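Local coordinates for Mab-21 domain-containing protein (Tribolium castaneum, PDB 7LT2) that senses double-stranded RNA in the beetle cytoplasm and, as a nucleotidyltransferase, joins ATP and GTP into cyclic GMP-AMP to trigger innate immune responses, at residues Q26-F35 with L159-I168; Q42-F50 with V114-F122. One frame throughout, in Å; residues are numbered along the deposited sequence.

How the contacts relate
Both contacts join consecutive helices near the N-terminus to later parts of the nucleotidyltransferase fold of this cGAS-like receptor. Contact 1 lays helix 18-42 against the hairpin of strands 156-161 and 164-171, part of the large mixed sheet; contact 2 sets the next helix, 44-49, against the segment that leads into helix 118-122. Their centres lie 26 Å apart, and their nearest atoms about 7 Å, without touching. Along the chain contact 2 is nested within the loop closed by contact 1. Helix 131-147 borders both, touching Phe35 of contact 1 and Phe46 and Phe122 at contact 2. Two consecutive helices are thus anchored at separate places, contact 1 nearer the residues inferred to bind ATP and the catalytic metal.

Contact 1 of 2, residues Q26-F35 with L159-I168; sequences QILESVLRTF and LTNEFGTFHI
The Phe163 ring carries the CG of its own neighbour Glu162 over one face, has Ser30 CB at its edge, and meets the helix backbone where its CE2 lies 3.4 Å from Gln26 O. The amide of Gln26 stands almost upright to this ring, 84° between planes. Ile27 serves two rings: CG1 packs on Phe163 CB, while CG2, set anti to the backbone N, presses on Phe166 CE1 at 3.4 Å. One turn later Val31 divides its branches likewise, CG2 against Phe166 and CG1 tip to tip with Ile168 CD1 at 3.6 Å. Their beta-branched side chains thus let each meet two partners.

The type I turn from Asn161 to Gly164 is braced by an Asx turn: Phe163 N donates to Asn161 OD1 (2.8 Å, 153° at the hydrogen) in the carbonyl plane. Ser30, small enough to sit beneath the turn, gives its OG proton to Glu162 OE1 at 2.9 Å, approaching from above the carboxylate plane. One water accepts from Asn161 ND2, donates to Thr160 O and bonds to Thr34 OG1.

Next to the hairpin, Ile181 and Ile189 of strands 177-183 and 188-200 extend the apolar surface under Ile27, Leu28 and Val31. Apolar branches thus pack the long helix 18-42 onto the mixed sheet of the nucleotidyltransferase fold, while one direct bond and a water bridge add directional links at the more exposed end.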
loop_
_atom_site.group_PDB
_atom_site.type_symbol
_atom_site.label_atom_id
_atom_site.label_comp_id
_atom_site.label_asym_id
_atom_site.label_seq_id
_atom_site.Cartn_x
_atom_site.Cartn_y
_atom_site.Cartn_z
ATOM N N GLN A 26 5.056 -0.295 16.227
ATOM C CA GLN A 26 4.454 0.179 17.473
ATOM C C GLN A 26 4.705 1.670 17.671
ATOM O O GLN A 26 3.809 2.412 18.094
ATOM C CB GLN A 26 4.994 -0.614 18.665
ATOM C CG GLN A 26 4.592 -2.081 18.696
ATOM C CD GLN A 26 4.760 -2.701 20.073
ATOM O OE1 GLN A 26 5.541 -3.630 20.263
ATOM N NE2 GLN A 26 4.024 -2.180 21.043
ATOM N N ILE A 27 5.923 2.121 17.376
ATOM C CA ILE A 27 6.257 3.535 17.511
ATOM C C ILE A 27 5.443 4.371 16.534
ATOM O O ILE A 27 4.816 5.366 16.913
ATOM C CB ILE A 27 7.762 3.751 17.290
ATOM C CG1 ILE A 27 8.565 3.179 18.459
ATOM C CG2 ILE A 27 8.051 5.232 17.050
ATOM C CD1 ILE A 27 10.057 3.117 18.179
ATOM N N LEU A 28 5.471 3.992 15.254
ATOM C CA LEU A 28 4.793 4.769 14.224
ATOM C C LEU A 28 3.290 4.824 14.467
ATOM O O LEU A 28 2.665 5.874 14.290
ATOM C CB LEU A 28 5.089 4.171 12.848
ATOM C CG LEU A 28 6.522 4.349 12.345
ATOM C CD1 LEU A 28 6.814 3.392 11.197
ATOM C CD2 LEU A 28 6.755 5.792 11.917
ATOM N N GLU A 29 2.693 3.702 14.864
ATOM C CA GLU A 29 1.251 3.689 15.084
ATOM C C GLU A 29 0.859 4.563 16.266
ATOM O O GLU A 29 -0.229 5.154 16.266
ATOM C CB GLU A 29 0.774 2.250 15.272
ATOM C CG GLU A 29 0.889 1.422 13.990
ATOM C CD GLU A 29 0.761 -0.068 14.234
ATOM O OE1 GLU A 29 0.314 -0.449 15.335
ATOM O OE2 GLU A 29 1.105 -0.852 13.323
ATOM N N SER A 30 1.737 4.684 17.261
ATOM C CA SER A 30 1.438 5.536 18.408
ATOM C C SER A 30 1.570 7.013 18.051
ATOM O O SER A 30 0.724 7.831 18.436
ATOM C CB SER A 30 2.354 5.173 19.580
ATOM O OG SER A 30 1.995 5.892 20.750
ATOM N N VAL A 31 2.616 7.381 17.311
ATOM C CA VAL A 31 2.739 8.760 16.837
ATOM C C VAL A 31 1.507 9.161 16.033
ATOM O O VAL A 31 0.940 10.243 16.226
ATOM C CB VAL A 31 4.024 8.933 16.010
ATOM C CG1 VAL A 31 3.984 10.244 15.231
ATOM C CG2 VAL A 31 5.241 8.879 16.920
ATOM N N LEU A 32 1.065 8.283 15.127
ATOM C CA LEU A 32 -0.059 8.627 14.262
ATOM C C LEU A 32 -1.382 8.679 15.025
ATOM O O LEU A 32 -2.244 9.503 14.692
ATOM C CB LEU A 32 -0.134 7.641 13.093
ATOM C CG LEU A 32 1.074 7.709 12.148
ATOM C CD1 LEU A 32 1.080 6.500 11.204
ATOM C CD2 LEU A 32 1.079 9.016 11.357
ATOM N N ARG A 33 -1.568 7.837 16.050
ATOM C CA ARG A 33 -2.777 7.962 16.863
ATOM C C ARG A 33 -2.822 9.312 17.570
ATOM O O ARG A 33 -3.882 9.950 17.642
ATOM C CB ARG A 33 -2.872 6.819 17.876
ATOM C CG ARG A 33 -3.530 5.562 17.329
ATOM C CD ARG A 33 -3.884 4.588 18.445
ATOM N NE ARG A 33 -2.685 4.059 19.081
ATOM C CZ ARG A 33 -2.033 2.982 18.664
ATOM N NH1 ARG A 33 -2.464 2.266 17.639
ATOM N NH2 ARG A 33 -0.921 2.615 19.293
ATOM N N THR A 34 -1.683 9.768 18.093
ATOM C CA THR A 34 -1.633 11.097 18.693
ATOM C C THR A 34 -2.019 12.167 17.680
ATOM O O THR A 34 -2.783 13.088 17.995
ATOM C CB THR A 34 -0.237 11.379 19.251
ATOM O OG1 THR A 34 0.116 10.363 20.198
ATOM C CG2 THR A 34 -0.207 12.739 19.944
ATOM N N PHE A 35 -1.513 12.053 16.451
ATOM C CA PHE A 35 -1.824 13.052 15.436
ATOM C C PHE A 35 -3.299 13.011 15.045
ATOM O O PHE A 35 -3.937 14.062 14.905
ATOM C CB PHE A 35 -0.930 12.848 14.209
ATOM C CG PHE A 35 -0.997 13.984 13.228
ATOM C CD1 PHE A 35 -0.140 15.064 13.338
ATOM C CD2 PHE A 35 -1.932 13.979 12.212
ATOM C CE1 PHE A 35 -0.210 16.115 12.441
ATOM C CE2 PHE A 35 -2.008 15.022 11.316
ATOM C CZ PHE A 35 -1.144 16.094 11.434
ATOM N N LEU A 159 6.164 15.447 19.292
ATOM C CA LEU A 159 5.133 14.643 19.926
ATOM C C LEU A 159 5.780 13.621 20.852
ATOM O O LEU A 159 6.873 13.112 20.581
ATOM C CB LEU A 159 4.267 13.907 18.895
ATOM C CG LEU A 159 3.428 14.712 17.902
ATOM C CD1 LEU A 159 2.524 13.777 17.121
ATOM C CD2 LEU A 159 2.610 15.773 18.617
ATOM N N THR A 160 5.090 13.313 21.942
ATOM C CA THR A 160 5.558 12.322 22.897
ATOM C C THR A 160 4.528 11.209 23.030
ATOM O O THR A 160 3.334 11.413 22.796
ATOM C CB THR A 160 5.819 12.947 24.270
ATOM O OG1 THR A 160 4.594 13.465 24.798
ATOM C CG2 THR A 160 6.826 14.078 24.155
ATOM N N ASN A 161 5.008 10.026 23.400
ATOM C CA ASN A 161 4.141 8.893 23.702
ATOM C C ASN A 161 4.922 7.942 24.600
ATOM O O ASN A 161 5.972 8.303 25.142
ATOM C CB ASN A 161 3.640 8.217 22.423
ATOM C CG ASN A 161 4.765 7.810 21.493
ATOM O OD1 ASN A 161 5.639 7.029 21.862
ATOM N ND2 ASN A 161 4.738 8.330 20.270
ATOM N N GLU A 162 4.409 6.719 24.762
ATOM C CA GLU A 162 5.030 5.781 25.694
ATOM C C GLU A 162 6.394 5.306 25.224
ATOM O O GLU A 162 7.148 4.750 26.033
ATOM C CB GLU A 162 4.121 4.570 25.935
ATOM C CG GLU A 162 3.910 3.667 24.727
ATOM C CD GLU A 162 2.672 4.042 23.927
ATOM O OE1 GLU A 162 2.553 5.213 23.501
ATOM O OE2 GLU A 162 1.807 3.163 23.735
ATOM N N PHE A 163 6.731 5.513 23.952
ATOM C CA PHE A 163 8.021 5.098 23.420
ATOM C C PHE A 163 9.038 6.229 23.388
ATOM O O PHE A 163 10.176 6.010 22.957
ATOM C CB PHE A 163 7.841 4.506 22.018
ATOM C CG PHE A 163 6.883 3.355 21.980
ATOM C CD1 PHE A 163 7.224 2.136 22.552
ATOM C CD2 PHE A 163 5.633 3.492 21.405
ATOM C CE1 PHE A 163 6.340 1.074 22.538
ATOM C CE2 PHE A 163 4.740 2.432 21.384
ATOM C CZ PHE A 163 5.095 1.221 21.951
ATOM N N GLY A 164 8.663 7.425 23.833
ATOM C CA GLY A 164 9.609 8.523 23.901
ATOM C C GLY A 164 9.155 9.770 23.175
ATOM O O GLY A 164 7.957 10.045 23.080
ATOM N N THR A 165 10.114 10.534 22.666
ATOM C CA THR A 165 9.861 11.804 22.000
ATOM C C THR A 165 10.220 11.681 20.527
ATOM O O THR A 165 11.234 11.070 20.174
ATOM C CB THR A 165 10.672 12.926 22.648
ATOM O OG1 THR A 165 10.332 13.008 24.038
ATOM C CG2 THR A 165 10.376 14.267 21.982
ATOM N N PHE A 166 9.384 12.258 19.671
ATOM C CA PHE A 166 9.543 12.098 18.237
ATOM C C PHE A 166 9.356 13.434 17.542
ATOM O O PHE A 166 8.691 14.338 18.056
ATOM C CB PHE A 166 8.569 11.039 17.709
ATOM C CG PHE A 166 8.784 9.706 18.349
ATOM C CD1 PHE A 166 9.761 8.849 17.868
ATOM C CD2 PHE A 166 8.085 9.352 19.490
ATOM C CE1 PHE A 166 10.003 7.644 18.490
ATOM C CE2 PHE A 166 8.319 8.145 20.110
ATOM C CZ PHE A 166 9.277 7.291 19.611
ATOM N N HIS A 167 9.984 13.551 16.378
ATOM C CA HIS A 167 9.949 14.755 15.568
ATOM C C HIS A 167 9.197 14.469 14.280
ATOM O O HIS A 167 9.409 13.432 13.642
ATOM C CB HIS A 167 11.364 15.247 15.251
ATOM C CG HIS A 167 12.047 15.908 16.406
ATOM N ND1 HIS A 167 13.367 16.305 16.364
ATOM C CD2 HIS A 167 11.591 16.243 17.636
ATOM C CE1 HIS A 167 13.694 16.857 17.519
ATOM N NE2 HIS A 167 12.635 16.832 18.308
ATOM N N ILE A 168 8.316 15.386 13.899
ATOM C CA ILE A 168 7.520 15.245 12.688
ATOM C C ILE A 168 7.806 16.435 11.787
ATOM O O ILE A 168 7.586 17.590 12.176
ATOM C CB ILE A 168 6.019 15.132 12.991
ATOM C CG1 ILE A 168 5.720 13.826 13.726
ATOM C CG2 ILE A 168 5.217 15.187 11.705
ATOM C CD1 ILE A 168 4.251 13.618 13.975
HETATM O O HOH W 1 0.515 2.938 21.671
HETATM O O HOH W 2 2.906 10.524 19.972
#

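Contact 2 of 2, residues Q42-F50 with V114-F122; sequences QDPLFKALF and VYKDFRKKF
Leu45 lays its CD1 over one face of the Tyr115 ring, 4.0 Å from the centroid and 19° off the normal, a CH-pi contact displaced toward the rim. Its chi1 of 180°, with CG anti to the backbone N, brings both methyls up to 114-122: CD1 also touches Val114 O, and CD2 comes to the edge of the Phe122 ring, 4.0 Å from CE1. Leucine suits this place because its branched end serves two rings at once.

Leu49 also divides its methyls among the rings, but without lying over the Tyr115 face. Its CD2 lies 3.7 Å from Tyr115 CE2, while CD1 meets the edge of Phe118 and the CZ of Phe122. On the outer flank, Val114 straddles the helix surface, CG2 against Pro44 CB at 3.6 Å and CG1 against Ala48 CB at 3.7 Å; the small alanine lets valine and tyrosine come close.

Asp43 caps helix 44-49, its OD2 accepting from Phe46 N at 2.8 Å, and proline fits the first turn, where no backbone N-H is needed. Trp106 meets Tyr115 edge-to-face.

No direct hydrogen bond crosses; a water donates to Asp43 OD1 and accepts a weak bond from Lys121 NZ. Plain apolar packing, away from the nucleotide and metal sites, thus joins helix 44-49 to the segment leading into helix 118-122, while polar groups mostly cap or tie down each segment, locally or to neighbouring parts of the chain.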
loop_
_atom_site.group_PDB
_atom_site.type_symbol
_atom_site.label_atom_id
_atom_site.label_comp_id
_atom_site.label_asym_id
_atom_site.label_seq_id
_atom_site.Cartn_x
_atom_site.Cartn_y
_atom_site.Cartn_z
ATOM N N GLN A 42 -9.783 19.395 15.870
ATOM C CA GLN A 42 -9.766 20.526 14.954
ATOM C C GLN A 42 -10.944 20.556 13.989
ATOM O O GLN A 42 -11.111 21.555 13.282
ATOM C CB GLN A 42 -8.457 20.525 14.151
ATOM C CG GLN A 42 -7.239 20.745 15.018
ATOM C CD GLN A 42 -7.361 22.007 15.842
ATOM O OE1 GLN A 42 -7.389 23.111 15.299
ATOM N NE2 GLN A 42 -7.456 21.851 17.158
ATOM N N ASP A 43 -11.761 19.502 13.939
ATOM C CA ASP A 43 -12.865 19.469 12.990
ATOM C C ASP A 43 -13.927 18.463 13.412
ATOM O O ASP A 43 -13.724 17.249 13.285
ATOM C CB ASP A 43 -12.363 19.134 11.586
ATOM C CG ASP A 43 -13.397 19.422 10.522
ATOM O OD1 ASP A 43 -13.625 20.612 10.223
ATOM O OD2 ASP A 43 -13.989 18.463 9.988
ATOM N N PRO A 44 -15.079 18.929 13.899
ATOM C CA PRO A 44 -16.144 17.988 14.276
ATOM C C PRO A 44 -16.619 17.111 13.129
ATOM O O PRO A 44 -17.007 15.962 13.366
ATOM C CB PRO A 44 -17.261 18.914 14.779
ATOM C CG PRO A 44 -16.546 20.155 15.221
ATOM C CD PRO A 44 -15.399 20.318 14.263
ATOM N N LEU A 45 -16.614 17.616 11.893
ATOM C CA LEU A 45 -17.032 16.787 10.768
ATOM C C LEU A 45 -16.057 15.637 10.542
ATOM O O LEU A 45 -16.480 14.513 10.246
ATOM C CB LEU A 45 -17.170 17.635 9.504
ATOM C CG LEU A 45 -17.601 16.902 8.228
ATOM C CD1 LEU A 45 -18.854 16.059 8.442
ATOM C CD2 LEU A 45 -17.823 17.909 7.096
ATOM N N PHE A 46 -14.749 15.886 10.688
ATOM C CA PHE A 46 -13.799 14.781 10.605
ATOM C C PHE A 46 -14.037 13.775 11.716
ATOM O O PHE A 46 -13.994 12.563 11.482
ATOM C CB PHE A 46 -12.351 15.271 10.662
ATOM C CG PHE A 46 -11.350 14.148 10.827
ATOM C CD1 PHE A 46 -11.145 13.233 9.806
ATOM C CD2 PHE A 46 -10.648 13.987 12.013
ATOM C CE1 PHE A 46 -10.240 12.184 9.957
ATOM C CE2 PHE A 46 -9.740 12.937 12.169
ATOM C CZ PHE A 46 -9.539 12.042 11.138
ATOM N N LYS A 47 -14.282 14.255 12.937
ATOM C CA LYS A 47 -14.523 13.323 14.033
ATOM C C LYS A 47 -15.749 12.466 13.753
ATOM O O LYS A 47 -15.752 11.261 14.031
ATOM C CB LYS A 47 -14.680 14.081 15.350
ATOM C CG LYS A 47 -14.731 13.170 16.569
ATOM C CD LYS A 47 -14.810 13.981 17.844
ATOM C CE LYS A 47 -14.759 13.081 19.069
ATOM N NZ LYS A 47 -14.559 13.893 20.291
ATOM N N ALA A 48 -16.789 13.065 13.163
ATOM C CA ALA A 48 -18.000 12.314 12.850
ATOM C C ALA A 48 -17.763 11.305 11.731
ATOM O O ALA A 48 -18.263 10.177 11.796
ATOM C CB ALA A 48 -19.130 13.275 12.474
ATOM N N LEU A 49 -17.007 11.693 10.696
ATOM C CA LEU A 49 -16.778 10.800 9.562
ATOM C C LEU A 49 -15.804 9.675 9.893
ATOM O O LEU A 49 -15.926 8.573 9.345
ATOM C CB LEU A 49 -16.234 11.590 8.377
ATOM C CG LEU A 49 -17.261 12.393 7.583
ATOM C CD1 LEU A 49 -16.537 13.420 6.732
ATOM C CD2 LEU A 49 -18.059 11.443 6.712
ATOM N N PHE A 50 -14.838 9.935 10.765
ATOM C CA PHE A 50 -13.744 8.992 10.972
ATOM C C PHE A 50 -14.247 7.672 11.540
ATOM O O PHE A 50 -15.015 7.643 12.509
ATOM C CB PHE A 50 -12.692 9.591 11.901
ATOM C CG PHE A 50 -11.559 8.654 12.206
ATOM C CD1 PHE A 50 -10.542 8.460 11.288
ATOM C CD2 PHE A 50 -11.516 7.965 13.403
ATOM C CE1 PHE A 50 -9.494 7.599 11.560
ATOM C CE2 PHE A 50 -10.466 7.099 13.680
ATOM C CZ PHE A 50 -9.464 6.916 12.761
ATOM N N VAL A 114 -23.853 18.183 12.148
ATOM C CA VAL A 114 -22.419 18.347 11.928
ATOM C C VAL A 114 -22.033 18.159 10.467
ATOM O O VAL A 114 -20.905 18.489 10.083
ATOM C CB VAL A 114 -21.636 17.391 12.857
ATOM C CG1 VAL A 114 -21.704 15.958 12.356
ATOM C CG2 VAL A 114 -20.193 17.859 13.029
ATOM N N TYR A 115 -22.947 17.663 9.633
ATOM C CA TYR A 115 -22.698 17.518 8.204
ATOM C C TYR A 115 -23.147 18.732 7.396
ATOM O O TYR A 115 -23.274 18.628 6.171
ATOM C CB TYR A 115 -23.381 16.254 7.675
ATOM C CG TYR A 115 -22.706 14.980 8.124
ATOM C CD1 TYR A 115 -22.876 14.500 9.416
ATOM C CD2 TYR A 115 -21.908 14.250 7.252
ATOM C CE1 TYR A 115 -22.257 13.329 9.833
ATOM C CE2 TYR A 115 -21.289 13.078 7.659
ATOM C CZ TYR A 115 -21.468 12.625 8.951
ATOM O OH TYR A 115 -20.855 11.459 9.363
ATOM N N LYS A 116 -23.374 19.878 8.052
ATOM C CA LYS A 116 -23.890 21.051 7.350
ATOM C C LYS A 116 -23.014 21.435 6.166
ATOM O O LYS A 116 -23.524 21.860 5.123
ATOM C CB LYS A 116 -24.018 22.241 8.303
ATOM C CG LYS A 116 -24.600 23.483 7.615
ATOM C CD LYS A 116 -24.708 24.672 8.551
ATOM C CE LYS A 116 -25.425 25.832 7.862
ATOM N NZ LYS A 116 -26.738 25.385 7.321
ATOM N N ASP A 117 -21.695 21.297 6.300
ATOM C CA ASP A 117 -20.785 21.705 5.242
ATOM C C ASP A 117 -20.259 20.533 4.419
ATOM O O ASP A 117 -19.335 20.726 3.623
ATOM C CB ASP A 117 -19.608 22.499 5.827
ATOM C CG ASP A 117 -20.019 23.874 6.353
ATOM O OD1 ASP A 117 -21.056 24.414 5.916
ATOM O OD2 ASP A 117 -19.289 24.421 7.206
ATOM N N PHE A 118 -20.825 19.331 4.577
ATOM C CA PHE A 118 -20.312 18.174 3.844
ATOM C C PHE A 118 -20.410 18.383 2.335
ATOM O O PHE A 118 -19.455 18.115 1.598
ATOM C CB PHE A 118 -21.051 16.895 4.256
ATOM C CG PHE A 118 -20.517 15.649 3.592
ATOM C CD1 PHE A 118 -19.459 14.954 4.156
ATOM C CD2 PHE A 118 -21.065 15.181 2.406
ATOM C CE1 PHE A 118 -18.950 13.814 3.547
ATOM C CE2 PHE A 118 -20.558 14.041 1.791
ATOM C CZ PHE A 118 -19.499 13.358 2.364
ATOM N N ARG A 119 -21.562 18.858 1.857
ATOM C CA ARG A 119 -21.733 19.074 0.424
ATOM C C ARG A 119 -20.701 20.062 -0.113
ATOM O O ARG A 119 -20.026 19.789 -1.113
ATOM C CB ARG A 119 -23.160 19.558 0.139
ATOM C CG ARG A 119 -23.438 19.815 -1.328
ATOM C CD ARG A 119 -24.904 20.167 -1.579
ATOM N NE ARG A 119 -25.762 18.986 -1.638
ATOM C CZ ARG A 119 -26.865 18.812 -0.918
ATOM N NH1 ARG A 119 -27.281 19.724 -0.055
ATOM N NH2 ARG A 119 -27.580 17.705 -1.086
ATOM N N LYS A 120 -20.558 21.218 0.547
ATOM C CA LYS A 120 -19.590 22.220 0.103
ATOM C C LYS A 120 -18.182 21.650 0.051
ATOM O O LYS A 120 -17.409 21.972 -0.860
ATOM C CB LYS A 120 -19.585 23.430 1.039
ATOM C CG LYS A 120 -20.809 24.294 1.069
ATOM C CD LYS A 120 -20.503 25.504 1.946
ATOM C CE LYS A 120 -21.690 25.903 2.779
ATOM N NZ LYS A 120 -22.103 24.785 3.656
ATOM N N LYS A 121 -17.820 20.834 1.040
ATOM C CA LYS A 121 -16.430 20.418 1.199
ATOM C C LYS A 121 -16.065 19.215 0.341
ATOM O O LYS A 121 -14.896 19.070 -0.030
ATOM C CB LYS A 121 -16.130 20.089 2.665
ATOM C CG LYS A 121 -16.242 21.261 3.627
ATOM C CD LYS A 121 -15.301 22.388 3.261
ATOM C CE LYS A 121 -15.376 23.514 4.284
ATOM N NZ LYS A 121 -15.050 23.041 5.655
ATOM N N PHE A 122 -17.026 18.343 0.018
ATOM C CA PHE A 122 -16.709 17.060 -0.597
ATOM C C PHE A 122 -17.357 16.794 -1.947
ATOM O O PHE A 122 -16.843 15.946 -2.687
ATOM C CB PHE A 122 -17.110 15.898 0.328
ATOM C CG PHE A 122 -16.292 15.785 1.574
ATOM C CD1 PHE A 122 -16.676 16.444 2.733
ATOM C CD2 PHE A 122 -15.163 14.981 1.607
ATOM C CE1 PHE A 122 -15.935 16.315 3.899
ATOM C CE2 PHE A 122 -14.418 14.854 2.766
ATOM C CZ PHE A 122 -14.806 15.523 3.914
HETATM O O HOH W 3 -14.937 20.494 7.779
#